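Local coordinates for D,D-dipeptidase/D,D-carboxypeptidase (Enterococcus faecalis, PDB 4F78), which probably cleaves D-Ala-D-Ala dipeptides and removes C-terminal D-alanine from peptidoglycan precursors as a zinc-dependent D,D-peptidase of the VanY family, a group linked to glycopeptide resistance, at residues 111-116 / 166-171; 24-29 / 103-108; 16-21 / 185-190. All blocks are in the same frame, centred on the assembly; numbering follows the deposited sequence.

From the N terminus, the loop that follows strand 3-9 supplies two first partners in turn: residues 16-21 for contact 3 and, a few residues on, 24-29 for contact 2. Contact 2 closes when the chain returns at 103-108, just before strand 113-118. Contact 1 then opens at 111-116 and closes at 166-171, so contacts 2 and 1 follow in series. Contact 3 closes last, at the start of helix 187-194, and its long loop encloses both others. The N-terminal loop is thereby tied to the zinc-site loop and to helix 187-194, while Arg170 of contact 1 reaches Glu107 of contact 2 and the backbone of contact 3.

Contact 1. Residues 111-116 / 166-171; sequences GLAIDL and PWHFRY. With ZN (zinc ion), chain B.
Ile114 and Phe169 form the hydrogen-bonded antiparallel pair at the middle of this ladder. Ile114 N donates to Phe169 O, and Phe169 N returns a nearly linear bond to Ile114 O (2.9 Å, 177° at the hydrogen). Tyr171 N to Leu112 O and Leu116 N to Trp167 O extend the pattern; the N-to-C directions of 113-116 and 168-171 are 153° apart.

Arg170, bent at chi2, makes polar contacts through its whole guanidinium: NE bonds to Tyr171 O from above the carbonyl plane, NH1 forms a salt bridge with Glu107, and NH2 bonds to the backbone O of Asn17 and Leu19. Leu112 CD1 lies 3.6 Å from Arg170 NH2.

Apolar packing occupies the Ile114-Phe169 face, where Leu116 CD1 stands 4.1 Å from Phe169 CD1, the side chains crossing at about a right angle.

The zinc ion is bound on the face that carries Asp115 and His168. His168 ND1 and Asp115 OD1 each bind it at 2.2 Å, Asp115 OD2 at 2.6 Å. With CG anti to the backbone N (chi1 178°), His168 brings ND1 to the metal; its NE2 bonds to Glu107. Asp115 OD1 also meets the Trp167 ring at its edge, 3.4 Å from CD1.

The non-hydrogen-bonded pairing places two zinc ligands side by side; the metal probably polarises its water, which a bond from Trp167 NE1 probably helps to orient.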
loop_
_atom_site.group_PDB
_atom_site.type_symbol
_atom_site.label_atom_id
_atom_site.label_comp_id
_atom_site.label_asym_id
_atom_site.label_seq_id
_atom_site.Cartn_x
_atom_site.Cartn_y
_atom_site.Cartn_z
ATOM N N GLY A 111 0.799 8.240 2.285
ATOM C CA GLY A 111 0.980 7.794 3.660
ATOM C C GLY A 111 0.910 6.275 3.857
ATOM O O GLY A 111 0.983 5.803 5.011
ATOM N N LEU A 112 0.814 5.485 2.775
ATOM C CA LEU A 112 0.767 4.004 2.894
ATOM C C LEU A 112 2.045 3.318 2.475
ATOM O O LEU A 112 2.130 2.075 2.549
ATOM C CB LEU A 112 -0.354 3.417 2.001
ATOM C CG LEU A 112 -1.760 4.002 2.190
ATOM C CD1 LEU A 112 -2.719 3.453 1.110
ATOM C CD2 LEU A 112 -2.331 3.654 3.589
ATOM N N ALA A 113 3.045 4.082 2.018
ATOM C CA ALA A 113 4.248 3.457 1.487
ATOM C C ALA A 113 5.459 3.863 2.313
ATOM O O ALA A 113 5.519 4.988 2.809
ATOM C CB ALA A 113 4.488 3.887 0.033
ATOM N N ILE A 114 6.427 2.954 2.432
ATOM C CA ILE A 114 7.618 3.196 3.245
ATOM C C ILE A 114 8.836 2.608 2.543
ATOM O O ILE A 114 8.749 1.514 1.955
ATOM C CB ILE A 114 7.458 2.636 4.707
ATOM C CG1 ILE A 114 8.708 2.991 5.553
ATOM C CG2 ILE A 114 7.340 1.121 4.710
ATOM C CD1 ILE A 114 8.541 4.155 6.394
ATOM N N ASP A 115 9.938 3.357 2.549
ATOM C CA ASP A 115 11.240 2.857 2.073
ATOM C C ASP A 115 12.066 2.457 3.291
ATOM O O ASP A 115 12.243 3.274 4.199
ATOM C CB ASP A 115 11.975 3.972 1.303
ATOM C CG ASP A 115 11.363 4.193 -0.090
ATOM O OD1 ASP A 115 10.582 3.292 -0.519
ATOM O OD2 ASP A 115 11.597 5.259 -0.706
ATOM N N LEU A 116 12.536 1.205 3.341
ATOM C CA LEU A 116 13.289 0.734 4.537
ATOM C C LEU A 116 14.737 0.427 4.169
ATOM O O LEU A 116 15.020 0.072 3.009
ATOM C CB LEU A 116 12.659 -0.551 5.103
ATOM C CG LEU A 116 11.188 -0.331 5.538
ATOM C CD1 LEU A 116 10.523 -1.699 5.833
ATOM C CD2 LEU A 116 11.170 0.550 6.794
ATOM N N PRO A 166 14.080 -3.568 -3.911
ATOM C CA PRO A 166 14.074 -4.381 -2.701
ATOM C C PRO A 166 13.471 -3.626 -1.489
ATOM O O PRO A 166 13.002 -4.289 -0.562
ATOM C CB PRO A 166 15.566 -4.664 -2.482
ATOM C CG PRO A 166 16.127 -4.661 -3.904
ATOM C CD PRO A 166 15.383 -3.558 -4.582
ATOM N N TRP A 167 13.470 -2.289 -1.472
ATOM C CA TRP A 167 13.330 -1.597 -0.181
ATOM C C TRP A 167 11.964 -0.938 0.040
ATOM O O TRP A 167 11.698 -0.413 1.126
ATOM C CB TRP A 167 14.423 -0.522 -0.096
ATOM C CG TRP A 167 14.277 0.444 -1.284
ATOM C CD1 TRP A 167 13.348 1.476 -1.415
ATOM C CD2 TRP A 167 15.010 0.411 -2.530
ATOM N NE1 TRP A 167 13.499 2.088 -2.644
ATOM C CE2 TRP A 167 14.508 1.456 -3.346
ATOM C CE3 TRP A 167 16.049 -0.395 -3.026
ATOM C CZ2 TRP A 167 15.018 1.721 -4.627
ATOM C CZ3 TRP A 167 16.559 -0.128 -4.307
ATOM C CH2 TRP A 167 16.040 0.922 -5.091
ATOM N N HIS A 168 11.111 -0.953 -0.985
ATOM C CA HIS A 168 9.852 -0.195 -0.979
ATOM C C HIS A 168 8.667 -1.098 -0.711
ATOM O O HIS A 168 8.358 -2.014 -1.488
ATOM C CB HIS A 168 9.690 0.552 -2.325
ATOM C CG HIS A 168 8.414 1.338 -2.461
ATOM N ND1 HIS A 168 8.411 2.690 -2.711
ATOM C CD2 HIS A 168 7.116 0.950 -2.460
ATOM C CE1 HIS A 168 7.171 3.122 -2.821
ATOM N NE2 HIS A 168 6.357 2.084 -2.680
ATOM N N PHE A 169 7.986 -0.825 0.411
ATOM C CA PHE A 169 6.842 -1.631 0.861
ATOM C C PHE A 169 5.558 -0.807 0.927
ATOM O O PHE A 169 5.563 0.390 1.265
ATOM C CB PHE A 169 7.136 -2.228 2.228
ATOM C CG PHE A 169 8.110 -3.328 2.146
ATOM C CD1 PHE A 169 9.476 -3.051 2.130
ATOM C CD2 PHE A 169 7.676 -4.636 1.994
ATOM C CE1 PHE A 169 10.420 -4.089 1.991
ATOM C CE2 PHE A 169 8.608 -5.683 1.868
ATOM C CZ PHE A 169 9.984 -5.393 1.869
ATOM N N ARG A 170 4.451 -1.437 0.575
ATOM C CA ARG A 170 3.206 -0.675 0.486
ATOM C C ARG A 170 2.184 -1.362 1.380
ATOM O O ARG A 170 2.040 -2.604 1.333
ATOM C CB ARG A 170 2.704 -0.727 -0.984
ATOM C CG ARG A 170 1.165 -0.456 -1.153
ATOM C CD ARG A 170 0.745 1.022 -0.811
ATOM N NE ARG A 170 -0.725 1.085 -0.831
ATOM C CZ ARG A 170 -1.447 1.376 -1.915
ATOM N NH1 ARG A 170 -0.835 1.722 -3.053
ATOM N NH2 ARG A 170 -2.789 1.354 -1.856
ATOM N N TYR A 171 1.481 -0.595 2.201
ATOM C CA TYR A 171 0.404 -1.178 3.023
ATOM C C TYR A 171 -0.869 -1.235 2.204
ATOM O O TYR A 171 -1.309 -0.194 1.676
ATOM C CB TYR A 171 0.133 -0.298 4.257
ATOM C CG TYR A 171 -0.967 -0.842 5.191
ATOM C CD1 TYR A 171 -0.679 -1.817 6.153
ATOM C CD2 TYR A 171 -2.256 -0.336 5.142
ATOM C CE1 TYR A 171 -1.668 -2.314 6.992
ATOM C CE2 TYR A 171 -3.254 -0.813 6.007
ATOM C CZ TYR A 171 -2.948 -1.806 6.910
ATOM O OH TYR A 171 -3.900 -2.279 7.771
HETATM ZN ZN ZN B . 9.785 4.336 -2.259
HETATM O O HOH W 1 11.274 3.709 -3.760
#

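Contact 2. Residues 24-29 / 103-108. With ZN (zinc ion), chain B; SO4 (sulfate ion), chain D.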
loop_
_atom_site.group_PDB
_atom_site.type_symbol
_atom_site.label_atom_id
_atom_site.label_comp_id
_atom_site.label_asym_id
_atom_site.label_seq_id
_atom_site.Cartn_x
_atom_site.Cartn_y
_atom_site.Cartn_z
ATOM N N ASN A 24 -0.298 5.375 -14.804
ATOM C CA ASN A 24 -1.629 5.517 -15.431
ATOM C C ASN A 24 -2.672 6.190 -14.555
ATOM O O ASN A 24 -3.616 6.797 -15.054
ATOM C CB ASN A 24 -2.154 4.140 -15.784
ATOM C CG ASN A 24 -1.324 3.488 -16.891
ATOM O OD1 ASN A 24 -0.879 4.185 -17.793
ATOM N ND2 ASN A 24 -1.122 2.178 -16.825
ATOM N N TYR A 25 -2.512 6.065 -13.246
ATOM C CA TYR A 25 -3.586 6.421 -12.329
ATOM C C TYR A 25 -3.036 7.343 -11.246
ATOM O O TYR A 25 -2.498 6.873 -10.276
ATOM C CB TYR A 25 -4.138 5.139 -11.683
ATOM C CG TYR A 25 -4.611 4.123 -12.730
ATOM C CD1 TYR A 25 -5.642 4.439 -13.612
ATOM C CD2 TYR A 25 -4.045 2.858 -12.802
ATOM C CE1 TYR A 25 -6.092 3.514 -14.592
ATOM C CE2 TYR A 25 -4.500 1.924 -13.767
ATOM C CZ TYR A 25 -5.503 2.274 -14.649
ATOM O OH TYR A 25 -5.941 1.352 -15.556
ATOM N N PRO A 26 -3.222 8.653 -11.402
ATOM C CA PRO A 26 -2.582 9.585 -10.475
ATOM C C PRO A 26 -3.347 9.681 -9.151
ATOM O O PRO A 26 -4.533 9.270 -9.090
ATOM C CB PRO A 26 -2.695 10.928 -11.214
ATOM C CG PRO A 26 -4.028 10.804 -11.997
ATOM C CD PRO A 26 -4.032 9.323 -12.440
ATOM N N LEU A 27 -2.704 10.224 -8.122
ATOM C CA LEU A 27 -3.412 10.546 -6.866
ATOM C C LEU A 27 -4.331 11.709 -7.172
ATOM O O LEU A 27 -3.934 12.668 -7.849
ATOM C CB LEU A 27 -2.406 10.941 -5.789
ATOM C CG LEU A 27 -2.896 11.038 -4.339
ATOM C CD1 LEU A 27 -3.203 9.621 -3.770
ATOM C CD2 LEU A 27 -1.867 11.758 -3.481
ATOM N N ARG A 28 -5.576 11.636 -6.727
ATOM C CA ARG A 28 -6.505 12.693 -7.048
ATOM C C ARG A 28 -7.009 13.381 -5.809
ATOM O O ARG A 28 -7.802 14.322 -5.888
ATOM C CB ARG A 28 -7.685 12.136 -7.848
ATOM C CG ARG A 28 -7.252 11.513 -9.170
ATOM C CD ARG A 28 -8.344 11.662 -10.167
ATOM N NE ARG A 28 -8.052 10.939 -11.387
ATOM C CZ ARG A 28 -7.477 11.493 -12.446
ATOM N NH1 ARG A 28 -7.119 12.775 -12.402
ATOM N NH2 ARG A 28 -7.254 10.764 -13.543
ATOM N N ASP A 29 -6.567 12.894 -4.665
ATOM C CA ASP A 29 -6.983 13.441 -3.393
ATOM C C ASP A 29 -5.705 13.583 -2.595
ATOM O O ASP A 29 -5.146 12.588 -2.129
ATOM C CB ASP A 29 -7.937 12.459 -2.696
ATOM C CG ASP A 29 -8.774 13.119 -1.607
ATOM O OD1 ASP A 29 -8.220 13.949 -0.859
ATOM O OD2 ASP A 29 -9.989 12.811 -1.505
ATOM N N PRO A 103 5.704 13.105 -9.751
ATOM C CA PRO A 103 4.868 13.790 -8.759
ATOM C C PRO A 103 3.383 13.534 -9.044
ATOM O O PRO A 103 2.933 13.565 -10.206
ATOM C CB PRO A 103 5.199 15.280 -8.985
ATOM C CG PRO A 103 6.645 15.248 -9.493
ATOM C CD PRO A 103 6.708 13.997 -10.368
ATOM N N ASN A 104 2.621 13.299 -7.967
ATOM C CA ASN A 104 1.203 12.868 -8.024
ATOM C C ASN A 104 0.982 11.456 -8.588
ATOM O O ASN A 104 -0.162 11.058 -8.826
ATOM C CB ASN A 104 0.313 13.908 -8.719
ATOM C CG ASN A 104 0.015 15.098 -7.796
ATOM O OD1 ASN A 104 0.172 14.992 -6.553
ATOM N ND2 ASN A 104 -0.444 16.197 -8.374
ATOM N N HIS A 105 2.073 10.694 -8.767
ATOM C CA HIS A 105 1.972 9.262 -9.152
ATOM C C HIS A 105 2.793 8.415 -8.195
ATOM O O HIS A 105 3.049 7.247 -8.444
ATOM C CB HIS A 105 2.458 9.030 -10.593
ATOM C CG HIS A 105 1.664 9.786 -11.609
ATOM N ND1 HIS A 105 0.657 9.201 -12.345
ATOM C CD2 HIS A 105 1.689 11.093 -11.972
ATOM C CE1 HIS A 105 0.117 10.107 -13.151
ATOM N NE2 HIS A 105 0.726 11.262 -12.947
ATOM N N SER A 106 3.162 9.001 -7.070
ATOM C CA SER A 106 3.956 8.315 -6.055
ATOM C C SER A 106 3.102 7.814 -4.902
ATOM O O SER A 106 2.355 8.617 -4.263
ATOM C CB SER A 106 4.938 9.302 -5.447
ATOM O OG SER A 106 5.738 8.633 -4.461
ATOM N N GLU A 107 3.215 6.523 -4.588
ATOM C CA GLU A 107 2.515 5.961 -3.417
ATOM C C GLU A 107 2.962 6.635 -2.133
ATOM O O GLU A 107 2.236 6.606 -1.121
ATOM C CB GLU A 107 2.869 4.472 -3.213
ATOM C CG GLU A 107 2.540 3.577 -4.294
ATOM C CD GLU A 107 2.585 2.120 -3.835
ATOM O OE1 GLU A 107 3.605 1.740 -3.175
ATOM O OE2 GLU A 107 1.607 1.365 -4.137
ATOM N N HIS A 108 4.176 7.203 -2.116
ATOM C CA HIS A 108 4.593 7.924 -0.901
ATOM C C HIS A 108 3.674 9.068 -0.552
ATOM O O HIS A 108 3.537 9.478 0.634
ATOM C CB HIS A 108 6.038 8.447 -1.059
ATOM C CG HIS A 108 7.052 7.372 -0.901
ATOM N ND1 HIS A 108 7.519 6.970 0.340
ATOM C CD2 HIS A 108 7.647 6.563 -1.812
ATOM C CE1 HIS A 108 8.364 5.966 0.182
ATOM N NE2 HIS A 108 8.466 5.713 -1.107
HETATM ZN ZN ZN B . 9.785 4.336 -2.259
HETATM S S SO4 D . 8.865 6.532 -5.144
HETATM O O1 SO4 D . 9.574 7.265 -6.200
HETATM O O2 SO4 D . 9.732 6.442 -3.948
HETATM O O3 SO4 D . 7.611 7.262 -4.931
HETATM O O4 SO4 D . 8.468 5.165 -5.441
HETATM O O HOH W 1 11.274 3.709 -3.760
#
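Pro26 lies against one face of the His105 imidazole: its CB is 3.9 Å from the ring centroid and 28° off the normal, which meets the criterion for a CH-pi contact. Within this pair of residues the nearest atoms are Pro26 CB and His105 CE1, 3.5 Å apart. Beside this CH-pi contact, Leu27 N donates to Asn104 O over 2.8 Å, with 161° at the hydrogen and the donor tilted 24° from the carbonyl plane. One ring contact and one backbone bond therefore join two segments that have no regular strand pairing.

The next shell explains how these groups are held. His105 ND1 is hydrogen-bonded to Asn22 O just ahead of 24-29, which probably limits rotation of the ring that Pro26 covers on one face. Pro26 O in turn receives Asn241 ND2, and Asn104 N donates to Gln109 OE1.

Farther along 103-108 the chain turns toward the metal. Ser106 OG accepts from His108 N at 3.2 Å, forming an ST turn that leads into the 3-10 segment. His108 NE2 binds the zinc ion at 2.2 Å, while Gly73 O holds His108 ND1 on the far side of the ring. A sulfate, probably from the crystallisation liquor, sits beside the site and accepts a bond from the zinc-bound water, 3.1 Å from its O2.

With Asp115 and His168, His108 completes the protein ligands of a mononuclear zinc site of the kind found in VanY-type peptidases of clan MD.

Contact 3. Residues 16-21 / 185-190; sequences GNLLLV and FSLEEY
Leu187 projects from the first turn of helix 187-194 toward the 16-21 loop, where Leu18 and Leu20 meet it. Its CG is 3.9 Å from Leu20 CD1, and its CD2 reaches 3.6 Å from Leu19 O. With CG anti to the backbone N (chi1 -172°), the isobutyl group extends from the helix toward the loop.

Leu20 and Glu188 cross at about a right angle. Leu20 CD1 abuts the carboxylate end of Glu188, 3.7 Å from OE2, and Leu20 CD2 approaches Glu188 CA. In Glu188 the bend at chi2 (74°) brings the carboxylate end alongside Leu20 CD1; its oxygens are held by other partners, OE1 in a salt bridge with Arg151 and OE2 by Asn22 ND2. The methyl contact is van der Waals packing; the carboxylate has its polar partners elsewhere.

Leu18 comes obliquely to Tyr190. Its CD2 lies near the plane of the phenol ring and touches the edge at CE2, 4.1 Å away, while Tyr190 OH bonds to His176 ND1. The loop presents these leucines from and just beyond a type I turn spanning Gly16 to Leu19.

On the helix side, Ser186 is the N-cap: Glu189 N donates to Ser186 OG at 3.2 Å, and Ser186 N returns a bond to Glu189 OE2 at 2.8 Å, the reciprocal pair that defines a capping box.

Around this contact, helix 176-183 packs on Leu187 and Tyr190 through Met180, helix 157-160 touches Glu188, and Arg170 of strand 168-171 bonds to Asn17 O and Leu19 O.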
loop_
_atom_site.group_PDB
_atom_site.type_symbol
_atom_site.label_atom_id
_atom_site.label_comp_id
_atom_site.label_asym_id
_atom_site.label_seq_id
_atom_site.Cartn_x
_atom_site.Cartn_y
_atom_site.Cartn_z
ATOM N N GLY A 16 -8.536 5.504 0.301
ATOM C CA GLY A 16 -8.532 4.194 0.952
ATOM C C GLY A 16 -7.249 3.372 0.863
ATOM O O GLY A 16 -6.289 3.740 0.163
ATOM N N ASN A 17 -7.231 2.223 1.541
ATOM C CA ASN A 17 -6.011 1.395 1.623
ATOM C C ASN A 17 -5.622 0.738 0.306
ATOM O O ASN A 17 -4.473 0.311 0.147
ATOM C CB ASN A 17 -6.223 0.251 2.620
ATOM C CG ASN A 17 -6.261 0.715 4.063
ATOM O OD1 ASN A 17 -5.856 1.854 4.391
ATOM N ND2 ASN A 17 -6.737 -0.176 4.948
ATOM N N LEU A 18 -6.564 0.602 -0.632
ATOM C CA LEU A 18 -6.272 -0.179 -1.839
ATOM C C LEU A 18 -6.116 0.656 -3.105
ATOM O O LEU A 18 -6.217 0.114 -4.226
ATOM C CB LEU A 18 -7.356 -1.259 -2.055
ATOM C CG LEU A 18 -7.257 -2.483 -1.136
ATOM C CD1 LEU A 18 -8.582 -3.289 -1.025
ATOM C CD2 LEU A 18 -6.065 -3.399 -1.625
ATOM N N LEU A 19 -5.885 1.964 -2.952
ATOM C CA LEU A 19 -5.647 2.808 -4.124
ATOM C C LEU A 19 -4.523 2.273 -5.004
ATOM O O LEU A 19 -3.395 1.998 -4.536
ATOM C CB LEU A 19 -5.289 4.263 -3.709
ATOM C CG LEU A 19 -6.330 5.047 -2.894
ATOM C CD1 LEU A 19 -5.780 6.417 -2.464
ATOM C CD2 LEU A 19 -7.655 5.251 -3.697
ATOM N N LEU A 20 -4.801 2.156 -6.300
ATOM C CA LEU A 20 -3.715 1.889 -7.252
ATOM C C LEU A 20 -3.195 3.245 -7.784
ATOM O O LEU A 20 -3.888 3.964 -8.503
ATOM C CB LEU A 20 -4.242 1.015 -8.403
ATOM C CG LEU A 20 -3.180 0.743 -9.490
ATOM C CD1 LEU A 20 -1.907 0.055 -8.819
ATOM C CD2 LEU A 20 -3.771 -0.208 -10.545
ATOM N N VAL A 21 -1.969 3.584 -7.420
ATOM C CA VAL A 21 -1.359 4.845 -7.829
ATOM C C VAL A 21 -0.138 4.503 -8.676
ATOM O O VAL A 21 0.779 3.801 -8.206
ATOM C CB VAL A 21 -0.939 5.637 -6.560
ATOM C CG1 VAL A 21 -0.156 6.887 -6.937
ATOM C CG2 VAL A 21 -2.218 6.040 -5.738
ATOM N N PHE A 185 0.948 -11.705 -6.840
ATOM C CA PHE A 185 0.408 -10.546 -7.547
ATOM C C PHE A 185 1.128 -9.264 -7.160
ATOM O O PHE A 185 1.374 -9.001 -5.956
ATOM C CB PHE A 185 -1.084 -10.299 -7.229
ATOM C CG PHE A 185 -2.043 -11.318 -7.818
ATOM C CD1 PHE A 185 -1.761 -11.994 -9.008
ATOM C CD2 PHE A 185 -3.257 -11.565 -7.175
ATOM C CE1 PHE A 185 -2.689 -12.926 -9.543
ATOM C CE2 PHE A 185 -4.183 -12.505 -7.693
ATOM C CZ PHE A 185 -3.883 -13.177 -8.876
ATOM N N SER A 186 1.408 -8.436 -8.162
ATOM C CA SER A 186 1.622 -7.006 -7.927
ATOM C C SER A 186 0.275 -6.353 -7.613
ATOM O O SER A 186 -0.791 -6.957 -7.843
ATOM C CB SER A 186 2.177 -6.373 -9.216
ATOM O OG SER A 186 1.230 -6.478 -10.296
ATOM N N LEU A 187 0.283 -5.110 -7.133
ATOM C CA LEU A 187 -0.975 -4.410 -6.875
ATOM C C LEU A 187 -1.790 -4.236 -8.155
ATOM O O LEU A 187 -3.029 -4.285 -8.105
ATOM C CB LEU A 187 -0.729 -3.046 -6.191
ATOM C CG LEU A 187 -1.969 -2.285 -5.677
ATOM C CD1 LEU A 187 -2.917 -3.189 -4.780
ATOM C CD2 LEU A 187 -1.526 -1.045 -4.843
ATOM N N GLU A 188 -1.117 -3.952 -9.288
ATOM C CA GLU A 188 -1.787 -3.838 -10.585
ATOM C C GLU A 188 -2.597 -5.101 -10.842
ATOM O O GLU A 188 -3.773 -5.032 -11.210
ATOM C CB GLU A 188 -0.762 -3.663 -11.731
ATOM C CG GLU A 188 -0.238 -2.233 -11.917
ATOM C CD GLU A 188 0.767 -1.820 -10.813
ATOM O OE1 GLU A 188 1.213 -2.707 -10.035
ATOM O OE2 GLU A 188 1.150 -0.610 -10.735
ATOM N N GLU A 189 -1.975 -6.262 -10.667
ATOM C CA GLU A 189 -2.696 -7.518 -10.883
ATOM C C GLU A 189 -3.867 -7.725 -9.900
ATOM O O GLU A 189 -4.923 -8.205 -10.298
ATOM C CB GLU A 189 -1.718 -8.698 -10.764
ATOM C CG GLU A 189 -0.831 -8.869 -12.039
ATOM C CD GLU A 189 0.403 -9.675 -11.732
ATOM O OE1 GLU A 189 0.560 -10.769 -12.311
ATOM O OE2 GLU A 189 1.212 -9.211 -10.873
ATOM N N TYR A 190 -3.661 -7.434 -8.610
ATOM C CA TYR A 190 -4.718 -7.628 -7.634
ATOM C C TYR A 190 -5.913 -6.714 -7.918
ATOM O O TYR A 190 -7.067 -7.109 -7.701
ATOM C CB TYR A 190 -4.206 -7.363 -6.229
ATOM C CG TYR A 190 -5.204 -7.714 -5.156
ATOM C CD1 TYR A 190 -5.648 -9.035 -4.999
ATOM C CD2 TYR A 190 -5.707 -6.738 -4.305
ATOM C CE1 TYR A 190 -6.594 -9.372 -3.994
ATOM C CE2 TYR A 190 -6.640 -7.057 -3.289
ATOM C CZ TYR A 190 -7.058 -8.366 -3.139
ATOM O OH TYR A 190 -7.962 -8.679 -2.145
#